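Local coordinates for cofilin (Streptomyces griseoflavus, PDB 5IVU), which probably binds actin, as a bacterial member of the ADF/cofilin family of actin-binding proteins, at residues Leu22-Asn34 with Phe54-Tyr68. Sequence-based numbering, arbitrary orientation.
Sequences LGKKLKYIIFHLN and FLADLPEDECRWAVY
With CG lodged between its backbone N and carbonyl carbon (chi1 69°), the Y28 ring stands off strand 28-33 against helix 51-57, where F54, its CG anti to the backbone N (chi1 172°), turns a ring edge onto the Y28 face. The two rings make an edge-to-face pair with centroids 5.2 Å apart, and F54 CB adds a CH-pi contact over the same ring. At the end of the Y28 ring, OH donates to D57 OD2 at 2.7 Å, reaching the anti side of the carboxylate somewhat out of its plane; OD1 of D57 is salt-bridged to K44, which helps to fix the carboxylate. Y68 completes the aromatic cluster, its CD2 3.5 Å from Y28 CB, while its ring lies nearly parallel to that of Y28 but slid aside. A phenylalanine in place of Y28 would probably leave D57 OD2 without its hydroxyl partner, and so take away one of the two ties on that carboxylate. Farther along, I30 CD1 rests against both the F54 edge, 3.8 Å from F54 CE1, and A66 CB, which itself meets that edge. Strands 28-33 and 64-68 run antiparallel: I29 and V67 exchange two backbone hydrogen bonds, as do F31 and W65. The side chains of these four residues occupy the other face, where F31 CE1 packs on V67 CG2 at 3.9 Å and L33 CD1 meets the W65 edge at CH2; helices 11-21 and 96-112 cover this side. R64 bends past F31 O and H32 CB to salt bridges with E62 and E43. Neighbouring antiparallel strands of a central mixed sheet, layered between helices, are characteristic of the ADF-homology fold.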
ATOM      1  N   LEU A  22      13.921   6.067   3.869  1.00 52.29           N
ATOM      2  CA  LEU A  22      15.252   6.658   4.011  1.00 55.55           C
ATOM      3  C   LEU A  22      15.763   6.980   2.619  1.00 59.65           C
ATOM      4  O   LEU A  22      16.205   6.082   1.892  1.00 59.15           O
ATOM      5  CB  LEU A  22      16.266   5.654   4.566  1.00 55.90           C
ATOM      6  CG  LEU A  22      16.676   5.282   6.001  1.00 58.71           C
ATOM      7  CD1 LEU A  22      15.986   4.023   6.508  1.00 59.29           C
ATOM      8  CD2 LEU A  22      18.185   5.055   6.019  1.00 59.42           C
ATOM      9  N   GLY A  23      15.717   8.247   2.240  1.00 64.37           N
ATOM     10  CA  GLY A  23      16.260   8.664   0.951  1.00 68.81           C
ATOM     11  C   GLY A  23      15.389   8.296  -0.223  1.00 66.52           C
ATOM     12  O   GLY A  23      14.412   7.586  -0.072  1.00 63.54           O
ATOM     13  N   LYS A  24      15.830   8.731  -1.396  1.00 68.66           N
ATOM     14  CA  LYS A  24      14.998   8.924  -2.566  1.00 71.01           C
ATOM     15  C   LYS A  24      15.361   7.928  -3.659  1.00 66.18           C
ATOM     16  O   LYS A  24      15.935   8.300  -4.680  1.00 66.49           O
ATOM     17  CB  LYS A  24      15.192  10.365  -3.079  1.00 77.37           C
ATOM     18  CG  LYS A  24      15.381  11.396  -1.974  1.00 79.53           C
ATOM     19  CD  LYS A  24      15.445  12.809  -2.537  1.00 82.30           C
ATOM     20  CE  LYS A  24      16.387  13.699  -1.739  1.00 82.70           C
ATOM     21  NZ  LYS A  24      16.116  13.678  -0.279  1.00 85.80           N
ATOM     22  N   LYS A  25      15.053   6.657  -3.422  1.00 62.65           N
ATOM     23  CA  LYS A  25      15.058   5.644  -4.488  1.00 58.80           C
ATOM     24  C   LYS A  25      13.666   5.109  -4.826  1.00 49.20           C
ATOM     25  O   LYS A  25      13.479   4.563  -5.904  1.00 46.96           O
ATOM     26  CB  LYS A  25      16.004   4.492  -4.138  1.00 63.94           C
ATOM     27  CG  LYS A  25      17.438   4.962  -3.938  1.00 69.91           C
ATOM     28  CD  LYS A  25      18.458   3.850  -4.121  1.00 76.41           C
ATOM     29  CE  LYS A  25      19.864   4.327  -3.768  1.00 78.66           C
ATOM     30  NZ  LYS A  25      20.311   5.487  -4.596  1.00 79.29           N
ATOM     31  N   LEU A  26      12.695   5.298  -3.929  1.00 44.18           N
ATOM     32  CA  LEU A  26      11.367   4.680  -4.038  1.00 40.21           C
ATOM     33  C   LEU A  26      10.265   5.676  -3.708  1.00 37.78           C
ATOM     34  O   LEU A  26      10.407   6.499  -2.803  1.00 35.46           O
ATOM     35  CB  LEU A  26      11.240   3.494  -3.082  1.00 38.68           C
ATOM     36  CG  LEU A  26      12.137   2.281  -3.283  1.00 38.85           C
ATOM     37  CD1 LEU A  26      11.853   1.255  -2.202  1.00 38.59           C
ATOM     38  CD2 LEU A  26      11.958   1.682  -4.672  1.00 39.28           C
ATOM     39  N   LYS A  27       9.176   5.599  -4.464  1.00 36.44           N
ATOM     40  CA  LYS A  27       7.989   6.400  -4.207  1.00 35.94           C
ATOM     41  C   LYS A  27       6.847   5.540  -3.656  1.00 35.76           C
ATOM     42  O   LYS A  27       6.076   6.021  -2.832  1.00 38.48           O
ATOM     43  CB  LYS A  27       7.575   7.131  -5.479  1.00 36.13           C
ATOM     44  CG  LYS A  27       6.509   8.209  -5.295  1.00 36.20           C
ATOM     45  CD  LYS A  27       7.008   9.444  -4.560  1.00 35.43           C
ATOM     46  CE  LYS A  27       5.951  10.539  -4.627  1.00 36.29           C
ATOM     47  NZ  LYS A  27       6.222  11.689  -3.725  1.00 36.43           N
ATOM     48  N   TYR A  28       6.735   4.280  -4.090  1.00 35.58           N
ATOM     49  CA  TYR A  28       5.755   3.344  -3.503  1.00 34.76           C
ATOM     50  C   TYR A  28       6.154   1.878  -3.545  1.00 34.47           C
ATOM     51  O   TYR A  28       7.049   1.489  -4.287  1.00 35.67           O
ATOM     52  CB  TYR A  28       4.379   3.520  -4.162  1.00 35.36           C
ATOM     53  CG  TYR A  28       4.259   3.088  -5.613  1.00 33.34           C
ATOM     54  CD1 TYR A  28       3.988   1.764  -5.950  1.00 32.67           C
ATOM     55  CD2 TYR A  28       4.363   4.023  -6.646  1.00 33.67           C
ATOM     56  CE1 TYR A  28       3.853   1.377  -7.272  1.00 32.27           C
ATOM     57  CE2 TYR A  28       4.218   3.646  -7.970  1.00 31.87           C
ATOM     58  CZ  TYR A  28       3.978   2.328  -8.275  1.00 31.21           C
ATOM     59  OH  TYR A  28       3.846   1.972  -9.578  1.00 31.12           O
ATOM     60  N   ILE A  29       5.460   1.078  -2.737  1.00 34.24           N
ATOM     61  CA  ILE A  29       5.663  -0.375  -2.649  1.00 33.35           C
ATOM     62  C   ILE A  29       4.289  -1.068  -2.676  1.00 34.06           C
ATOM     63  O   ILE A  29       3.357  -0.633  -1.993  1.00 32.34           O
ATOM     64  CB  ILE A  29       6.376  -0.782  -1.335  1.00 32.51           C
ATOM     65  CG1 ILE A  29       7.703  -0.041  -1.171  1.00 32.42           C
ATOM     66  CG2 ILE A  29       6.612  -2.291  -1.291  1.00 32.97           C
ATOM     67  CD1 ILE A  29       8.354  -0.238   0.184  1.00 32.28           C
ATOM     68  N   ILE A  30       4.184  -2.152  -3.450  1.00 33.75           N
ATOM     69  CA  ILE A  30       2.987  -2.995  -3.487  1.00 33.10           C
ATOM     70  C   ILE A  30       3.286  -4.321  -2.784  1.00 32.25           C
ATOM     71  O   ILE A  30       4.192  -5.035  -3.185  1.00 32.14           O
ATOM     72  CB  ILE A  30       2.531  -3.284  -4.937  1.00 32.64           C
ATOM     73  CG1 ILE A  30       2.398  -1.988  -5.763  1.00 31.57           C
ATOM     74  CG2 ILE A  30       1.209  -4.053  -4.935  1.00 33.29           C
ATOM     75  CD1 ILE A  30       1.240  -1.085  -5.368  1.00 31.21           C
ATOM     76  N   PHE A  31       2.532  -4.629  -1.730  1.00 33.30           N
ATOM     77  CA  PHE A  31       2.624  -5.917  -1.023  1.00 33.73           C
ATOM     78  C   PHE A  31       1.444  -6.814  -1.385  1.00 34.07           C
ATOM     79  O   PHE A  31       0.372  -6.321  -1.754  1.00 30.88           O
ATOM     80  CB  PHE A  31       2.632  -5.707   0.491  1.00 34.44           C
ATOM     81  CG  PHE A  31       3.644  -4.710   0.961  1.00 36.60           C
ATOM     82  CD1 PHE A  31       3.322  -3.362   1.060  1.00 36.20           C
ATOM     83  CD2 PHE A  31       4.926  -5.120   1.311  1.00 37.74           C
ATOM     84  CE1 PHE A  31       4.261  -2.438   1.493  1.00 37.43           C
ATOM     85  CE2 PHE A  31       5.869  -4.201   1.749  1.00 37.37           C
ATOM     86  CZ  PHE A  31       5.537  -2.859   1.840  1.00 37.52           C
ATOM     87  N   HIS A  32       1.646  -8.124  -1.234  1.00 35.95           N
ATOM     88  CA  HIS A  32       0.628  -9.132  -1.570  1.00 37.44           C
ATOM     89  C   HIS A  32       0.851 -10.453  -0.805  1.00 36.66           C
ATOM     90  O   HIS A  32       1.916 -10.654  -0.223  1.00 35.04           O
ATOM     91  CB  HIS A  32       0.570  -9.330  -3.102  1.00 38.95           C
ATOM     92  CG  HIS A  32       1.639 -10.223  -3.666  1.00 41.23           C
ATOM     93  ND1 HIS A  32       2.951 -10.205  -3.234  1.00 41.90           N
ATOM     94  CD2 HIS A  32       1.592 -11.126  -4.675  1.00 43.36           C
ATOM     95  CE1 HIS A  32       3.654 -11.080  -3.928  1.00 43.30           C
ATOM     96  NE2 HIS A  32       2.853 -11.653  -4.809  1.00 44.48           N
ATOM     97  N   LEU A  33      -0.166 -11.318  -0.775  1.00 38.93           N
ATOM     98  CA  LEU A  33      -0.007 -12.718  -0.289  1.00 43.52           C
ATOM     99  C   LEU A  33       0.549 -13.564  -1.411  1.00 47.54           C
ATOM    100  O   LEU A  33       0.157 -13.369  -2.563  1.00 49.35           O
ATOM    101  CB  LEU A  33      -1.329 -13.382   0.118  1.00 44.59           C
ATOM    102  CG  LEU A  33      -1.861 -13.497   1.532  1.00 44.62           C
ATOM    103  CD1 LEU A  33      -1.272 -12.426   2.395  1.00 46.38           C
ATOM    104  CD2 LEU A  33      -3.384 -13.458   1.554  1.00 45.02           C
ATOM    105  N   ASN A  34       1.391 -14.542  -1.073  1.00 54.03           N
ATOM    106  CA  ASN A  34       2.066 -15.364  -2.115  1.00 59.76           C
ATOM    107  C   ASN A  34       1.137 -16.391  -2.823  1.00 62.49           C
ATOM    108  O   ASN A  34       0.098 -16.826  -2.293  1.00 63.74           O
ATOM    109  CB  ASN A  34       3.326 -16.096  -1.553  1.00 60.92           C
ATOM    110  CG  ASN A  34       2.971 -17.131  -0.467  1.00 64.50           C
ATOM    111  OD1 ASN A  34       2.013 -16.959   0.291  1.00 62.38           O
ATOM    112  ND2 ASN A  34       3.736 -18.222  -0.409  1.00 65.81           N
ATOM    113  N   PHE A  54       0.961   4.239  -9.983  1.00 39.10           N
ATOM    114  CA  PHE A  54       0.516   3.577  -8.753  1.00 37.04           C
ATOM    115  C   PHE A  54      -0.865   2.960  -8.949  1.00 36.90           C
ATOM    116  O   PHE A  54      -1.046   1.764  -8.688  1.00 34.55           O
ATOM    117  CB  PHE A  54       0.502   4.560  -7.580  1.00 36.61           C
ATOM    118  CG  PHE A  54      -0.123   4.013  -6.328  1.00 35.26           C
ATOM    119  CD1 PHE A  54       0.323   2.817  -5.774  1.00 34.63           C
ATOM    120  CD2 PHE A  54      -1.133   4.714  -5.681  1.00 36.16           C
ATOM    121  CE1 PHE A  54      -0.245   2.313  -4.610  1.00 34.26           C
ATOM    122  CE2 PHE A  54      -1.700   4.222  -4.511  1.00 36.56           C
ATOM    123  CZ  PHE A  54      -1.254   3.013  -3.978  1.00 35.93           C
ATOM    124  N   LEU A  55      -1.807   3.773  -9.436  1.00 36.59           N
ATOM    125  CA  LEU A  55      -3.167   3.315  -9.701  1.00 39.17           C
ATOM    126  C   LEU A  55      -3.219   2.136 -10.673  1.00 40.42           C
ATOM    127  O   LEU A  55      -4.034   1.229 -10.489  1.00 41.46           O
ATOM    128  CB  LEU A  55      -4.036   4.453 -10.226  1.00 39.99           C
ATOM    129  CG  LEU A  55      -4.390   5.544  -9.209  1.00 41.68           C
ATOM    130  CD1 LEU A  55      -5.212   6.645  -9.872  1.00 42.63           C
ATOM    131  CD2 LEU A  55      -5.145   4.968  -8.015  1.00 41.43           C
ATOM    132  N   ALA A  56      -2.315   2.126 -11.655  1.00 41.68           N
ATOM    133  CA  ALA A  56      -2.207   1.025 -12.619  1.00 43.59           C
ATOM    134  C   ALA A  56      -1.763  -0.290 -11.984  1.00 43.54           C
ATOM    135  O   ALA A  56      -2.176  -1.347 -12.437  1.00 46.03           O
ATOM    136  CB  ALA A  56      -1.260   1.397 -13.761  1.00 44.35           C
ATOM    137  N   ASP A  57      -0.921  -0.226 -10.956  1.00 44.90           N
ATOM    138  CA  ASP A  57      -0.473  -1.436 -10.236  1.00 46.25           C
ATOM    139  C   ASP A  57      -1.446  -1.979  -9.184  1.00 45.54           C
ATOM    140  O   ASP A  57      -1.199  -3.043  -8.612  1.00 47.47           O
ATOM    141  CB  ASP A  57       0.898  -1.202  -9.598  1.00 47.81           C
ATOM    142  CG  ASP A  57       1.991  -1.123 -10.630  1.00 49.22           C
ATOM    143  OD1 ASP A  57       2.222  -2.166 -11.256  1.00 49.43           O
ATOM    144  OD2 ASP A  57       2.598  -0.052 -10.835  1.00 49.87           O
ATOM    145  N   LEU A  58      -2.532  -1.258  -8.921  1.00 44.09           N
ATOM    146  CA  LEU A  58      -3.623  -1.780  -8.104  1.00 43.02           C
ATOM    147  C   LEU A  58      -4.521  -2.590  -9.035  1.00 42.71           C
ATOM    148  O   LEU A  58      -5.241  -1.999  -9.860  1.00 40.03           O
ATOM    149  CB  LEU A  58      -4.411  -0.639  -7.459  1.00 42.36           C
ATOM    150  CG  LEU A  58      -3.617   0.245  -6.493  1.00 42.29           C
ATOM    151  CD1 LEU A  58      -4.464   1.436  -6.083  1.00 43.48           C
ATOM    152  CD2 LEU A  58      -3.162  -0.538  -5.269  1.00 41.40           C
ATOM    153  N   PRO A  59      -4.475  -3.940  -8.934  1.00 43.50           N
ATOM    154  CA  PRO A  59      -5.282  -4.696  -9.890  1.00 43.94           C
ATOM    155  C   PRO A  59      -6.754  -4.509  -9.587  1.00 44.81           C
ATOM    156  O   PRO A  59      -7.142  -4.492  -8.414  1.00 44.61           O
ATOM    157  CB  PRO A  59      -4.845  -6.155  -9.678  1.00 43.24           C
ATOM    158  CG  PRO A  59      -3.763  -6.128  -8.651  1.00 43.72           C
ATOM    159  CD  PRO A  59      -3.887  -4.826  -7.920  1.00 43.15           C
ATOM    160  N   GLU A  60      -7.551  -4.362 -10.640  1.00 45.68           N
ATOM    161  CA  GLU A  60      -8.966  -4.027 -10.504  1.00 48.34           C
ATOM    162  C   GLU A  60      -9.827  -5.109  -9.842  1.00 47.29           C
ATOM    163  O   GLU A  60     -10.883  -4.787  -9.296  1.00 47.92           O
ATOM    164  CB  GLU A  60      -9.567  -3.614 -11.860  1.00 50.05           C
ATOM    165  CG  GLU A  60      -9.713  -4.720 -12.895  1.00 52.91           C
ATOM    166  CD  GLU A  60      -9.967  -4.170 -14.294  1.00 56.65           C
ATOM    167  OE1 GLU A  60     -11.131  -3.818 -14.595  1.00 53.64           O
ATOM    168  OE2 GLU A  60      -8.999  -4.101 -15.091  1.00 56.61           O
ATOM    169  N   ASP A  61      -9.377  -6.364  -9.878  1.00 47.20           N
ATOM    170  CA  ASP A  61     -10.143  -7.493  -9.332  1.00 49.23           C
ATOM    171  C   ASP A  61      -9.342  -8.348  -8.322  1.00 47.54           C
ATOM    172  O   ASP A  61      -9.626  -9.537  -8.146  1.00 46.03           O
ATOM    173  CB  ASP A  61     -10.671  -8.351 -10.498  1.00 52.87           C
ATOM    174  CG  ASP A  61      -9.550  -8.944 -11.365  1.00 55.74           C
ATOM    175  OD1 ASP A  61      -8.356  -8.633 -11.134  1.00 55.19           O
ATOM    176  OD2 ASP A  61      -9.874  -9.732 -12.281  1.00 59.37           O
ATOM    177  N   GLU A  62      -8.346  -7.738  -7.672  1.00 46.28           N
ATOM    178  CA  GLU A  62      -7.556  -8.401  -6.634  1.00 45.05           C
ATOM    179  C   GLU A  62      -7.221  -7.441  -5.506  1.00 42.63           C
ATOM    180  O   GLU A  62      -7.120  -6.238  -5.726  1.00 41.79           O
ATOM    181  CB  GLU A  62      -6.249  -8.950  -7.193  1.00 46.88           C
ATOM    182  CG  GLU A  62      -6.401 -10.128  -8.137  1.00 50.05           C
ATOM    183  CD  GLU A  62      -5.106 -10.910  -8.287  1.00 52.91           C
ATOM    184  OE1 GLU A  62      -4.646 -11.508  -7.287  1.00 53.53           O
ATOM    185  OE2 GLU A  62      -4.542 -10.925  -9.396  1.00 56.04           O
ATOM    186  N   CYS A  63      -7.067  -7.986  -4.300  1.00 39.73           N
ATOM    187  CA  CYS A  63      -6.635  -7.208  -3.146  1.00 39.36           C
ATOM    188  C   CYS A  63      -5.121  -7.044  -3.117  1.00 36.58           C
ATOM    189  O   CYS A  63      -4.373  -7.921  -3.561  1.00 32.43           O
ATOM    190  CB  CYS A  63      -7.061  -7.877  -1.841  1.00 40.89           C
ATOM    191  SG  CYS A  63      -8.800  -8.319  -1.755  1.00 42.16           S
ATOM    192  N   ARG A  64      -4.690  -5.904  -2.587  1.00 35.25           N
ATOM    193  CA  ARG A  64      -3.281  -5.637  -2.310  1.00 37.10           C
ATOM    194  C   ARG A  64      -3.205  -4.778  -1.057  1.00 35.89           C
ATOM    195  O   ARG A  64      -4.210  -4.205  -0.624  1.00 34.90           O
ATOM    196  CB  ARG A  64      -2.588  -4.892  -3.477  1.00 36.46           C
ATOM    197  CG  ARG A  64      -2.432  -5.684  -4.764  1.00 37.37           C
ATOM    198  CD  ARG A  64      -1.414  -6.812  -4.655  1.00 39.28           C
ATOM    199  NE  ARG A  64      -1.926  -8.094  -5.161  1.00 42.52           N
ATOM    200  CZ  ARG A  64      -1.875  -8.531  -6.423  1.00 44.07           C
ATOM    201  NH1 ARG A  64      -1.331  -7.813  -7.398  1.00 48.96           N
ATOM    202  NH2 ARG A  64      -2.386  -9.710  -6.724  1.00 45.73           N
ATOM    203  N   TRP A  65      -2.011  -4.711  -0.477  1.00 34.27           N
ATOM    204  CA  TRP A  65      -1.629  -3.589   0.379  1.00 32.77           C
ATOM    205  C   TRP A  65      -0.577  -2.770  -0.350  1.00 30.18           C
ATOM    206  O   TRP A  65       0.100  -3.270  -1.244  1.00 29.30           O
ATOM    207  CB  TRP A  65      -1.060  -4.045   1.721  1.00 32.30           C
ATOM    208  CG  TRP A  65      -1.893  -5.035   2.460  1.00 32.60           C
ATOM    209  CD1 TRP A  65      -3.009  -4.783   3.192  1.00 32.59           C
ATOM    210  CD2 TRP A  65      -1.649  -6.434   2.566  1.00 31.68           C
ATOM    211  NE1 TRP A  65      -3.487  -5.942   3.732  1.00 33.03           N
ATOM    212  CE2 TRP A  65      -2.668  -6.974   3.366  1.00 32.66           C
ATOM    213  CE3 TRP A  65      -0.661  -7.287   2.060  1.00 32.87           C
ATOM    214  CZ2 TRP A  65      -2.739  -8.335   3.679  1.00 33.30           C
ATOM    215  CZ3 TRP A  65      -0.732  -8.648   2.366  1.00 32.85           C
ATOM    216  CH2 TRP A  65      -1.769  -9.151   3.169  1.00 32.89           C
ATOM    217  N   ALA A  66      -0.444  -1.510   0.035  1.00 28.73           N
ATOM    218  CA  ALA A  66       0.611  -0.676  -0.517  1.00 28.46           C
ATOM    219  C   ALA A  66       1.030   0.368   0.474  1.00 29.42           C
ATOM    220  O   ALA A  66       0.279   0.691   1.392  1.00 29.47           O
ATOM    221  CB  ALA A  66       0.155  -0.008  -1.795  1.00 26.84           C
ATOM    222  N   VAL A  67       2.239   0.882   0.279  1.00 29.75           N
ATOM    223  CA  VAL A  67       2.686   2.098   0.942  1.00 29.77           C
ATOM    224  C   VAL A  67       3.045   3.108  -0.147  1.00 29.45           C
ATOM    225  O   VAL A  67       3.674   2.749  -1.140  1.00 29.36           O
ATOM    226  CB  VAL A  67       3.873   1.837   1.885  1.00 29.42           C
ATOM    227  CG1 VAL A  67       4.464   3.145   2.386  1.00 29.58           C
ATOM    228  CG2 VAL A  67       3.406   0.990   3.059  1.00 29.52           C
ATOM    229  N   TYR A  68       2.610   4.355   0.044  1.00 29.19           N
ATOM    230  CA  TYR A  68       2.861   5.430  -0.902  1.00 30.36           C
ATOM    231  C   TYR A  68       3.429   6.625  -0.152  1.00 30.49           C
ATOM    232  O   TYR A  68       2.889   7.027   0.875  1.00 31.28           O
ATOM    233  CB  TYR A  68       1.566   5.839  -1.637  1.00 30.28           C
ATOM    234  CG  TYR A  68       1.857   6.652  -2.876  1.00 29.79           C
ATOM    235  CD1 TYR A  68       2.024   8.037  -2.804  1.00 30.10           C
ATOM    236  CD2 TYR A  68       2.012   6.034  -4.115  1.00 29.00           C
ATOM    237  CE1 TYR A  68       2.321   8.786  -3.935  1.00 29.38           C
ATOM    238  CE2 TYR A  68       2.305   6.771  -5.249  1.00 28.02           C
ATOM    239  CZ  TYR A  68       2.467   8.147  -5.158  1.00 28.50           C
ATOM    240  OH  TYR A  68       2.757   8.901  -6.271  1.00 27.84           O
TER